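Local coordinates for membrane lipoprotein family protein (Aeropyrum pernix, PDB 4PEV) that binds adenosine and is probably the extracytoplasmic solute-binding lipoprotein of an ABC transporter for nucleosides, at residues Asn175-Ser178 with Lys179-Glu183. Sequence-based numbering, arbitrary orientation.
Sequences NNIS and KATGE
The hydroxyl OG of Ser-178 gives a hydrogen bond to the backbone O of Glu-183 (2.9 Å), just past the C-terminal end of helix 159-181. OG stands well above that carbonyl plane, not on a lone pair, and Ser-178 CA lies 3.5 Å from Glu-183 O in a CA-H...O contact. One residue earlier the chain leaves the helix at Gly-182, whose positive phi (76°) suits glycine; its N still donates to Ser-178 O at 2.7 Å. The bonds to Ile-177 O from Thr-181 N and from Thr-181 OG1 (3.0 Å for the hydroxyl) are both weak. The hydroxyl is brought back over the preceding turn because chi1 of -60° sets OG1 beside its own backbone N, with CG2 anti to it. A turn earlier, Lys-179 N donates to Asn-175 O at 2.8 Å, nearly straight. The extended lysine runs alongside Asn-175 and crosses its side chain, with Lys-179 CE 3.6 Å from both ND2 and OD1 of Asn-175, while ND2 itself is bonded to Tyr-212 OH of helix 196-214. Asn-176 turns its amide the other way, to Trp-372 O. Ile-177 points off the helix toward Ala-185 and Ile-275, far from the adenosine pocket. The contact thus works as a helix terminus: the Ser-178 hydroxyl, and weakly that of Thr-181, supply side-chain donors to carbonyls where the regular pattern of backbone bonds runs out, and Lys-179 meets the asparagine amide mainly through CE, without a hydrogen bond from NZ to it, so any effect of its charge there is probably modest.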
loop_
_atom_site.group_PDB
_atom_site.type_symbol
_atom_site.label_atom_id
_atom_site.label_comp_id
_atom_site.label_asym_id
_atom_site.label_seq_id
_atom_site.Cartn_x
_atom_site.Cartn_y
_atom_site.Cartn_z
ATOM N N ASN C 175 -8.600 -13.255 16.250
ATOM C CA ASN C 175 -8.538 -14.153 17.392
ATOM C C ASN C 175 -9.107 -13.534 18.671
ATOM O O ASN C 175 -9.918 -14.158 19.362
ATOM C CB ASN C 175 -7.089 -14.557 17.635
ATOM C CG ASN C 175 -6.963 -15.811 18.465
ATOM O OD1 ASN C 175 -7.866 -16.649 18.473
ATOM N ND2 ASN C 175 -5.833 -15.959 19.153
ATOM N N ASN C 176 -8.691 -12.309 18.985
ATOM C CA ASN C 176 -9.208 -11.627 20.176
ATOM C C ASN C 176 -10.689 -11.313 20.071
ATOM O O ASN C 176 -11.405 -11.365 21.071
ATOM C CB ASN C 176 -8.454 -10.334 20.459
ATOM C CG ASN C 176 -6.973 -10.557 20.631
ATOM O OD1 ASN C 176 -6.544 -11.485 21.310
ATOM N ND2 ASN C 176 -6.179 -9.714 19.999
ATOM N N ILE C 177 -11.157 -10.977 18.875
ATOM C CA ILE C 177 -12.580 -10.724 18.694
ATOM C C ILE C 177 -13.368 -12.001 18.962
ATOM O O ILE C 177 -14.421 -11.983 19.590
ATOM C CB ILE C 177 -12.894 -10.167 17.289
ATOM C CG1 ILE C 177 -12.378 -8.725 17.178
ATOM C CG2 ILE C 177 -14.401 -10.220 16.999
ATOM C CD1 ILE C 177 -12.552 -8.102 15.803
ATOM N N SER C 178 -12.838 -13.115 18.497
ATOM C CA SER C 178 -13.529 -14.382 18.649
ATOM C C SER C 178 -13.511 -14.801 20.112
ATOM O O SER C 178 -14.538 -15.210 20.658
ATOM C CB SER C 178 -12.917 -15.457 17.742
ATOM O OG SER C 178 -13.966 -16.172 17.131
ATOM N N LYS C 179 -12.352 -14.656 20.751
ATOM C CA LYS C 179 -12.206 -14.989 22.166
ATOM C C LYS C 179 -13.050 -14.135 23.112
ATOM O O LYS C 179 -13.447 -14.609 24.170
ATOM C CB LYS C 179 -10.750 -14.887 22.562
ATOM C CG LYS C 179 -9.911 -16.046 22.063
ATOM C CD LYS C 179 -8.457 -15.884 22.491
ATOM C CE LYS C 179 -7.625 -17.073 22.015
ATOM N NZ LYS C 179 -6.287 -17.192 22.680
ATOM N N ALA C 180 -13.336 -12.893 22.742
ATOM C CA ALA C 180 -14.095 -11.997 23.613
ATOM C C ALA C 180 -15.583 -12.053 23.359
ATOM O O ALA C 180 -16.367 -11.615 24.186
ATOM C CB ALA C 180 -13.612 -10.572 23.439
ATOM N N THR C 181 -15.964 -12.570 22.202
ATOM C CA THR C 181 -17.345 -12.546 21.744
ATOM C C THR C 181 -17.940 -13.932 21.576
ATOM O O THR C 181 -19.150 -14.094 21.650
ATOM C CB THR C 181 -17.412 -11.852 20.377
ATOM O OG1 THR C 181 -16.917 -10.519 20.514
ATOM C CG2 THR C 181 -18.838 -11.792 19.847
ATOM N N GLY C 182 -17.100 -14.924 21.287
ATOM C CA GLY C 182 -17.568 -16.288 21.032
ATOM C C GLY C 182 -18.201 -16.477 19.666
ATOM O O GLY C 182 -18.713 -17.552 19.345
ATOM N N GLU C 183 -18.174 -15.430 18.853
ATOM C CA GLU C 183 -18.657 -15.525 17.497
ATOM C C GLU C 183 -17.463 -15.407 16.570
ATOM O O GLU C 183 -16.484 -14.738 16.878
ATOM C CB GLU C 183 -19.717 -14.456 17.213
ATOM C CG GLU C 183 -20.756 -14.905 16.186
ATOM C CD GLU C 183 -21.542 -16.169 16.586
ATOM O OE1 GLU C 183 -21.742 -16.424 17.798
ATOM O OE2 GLU C 183 -21.968 -16.918 15.675
#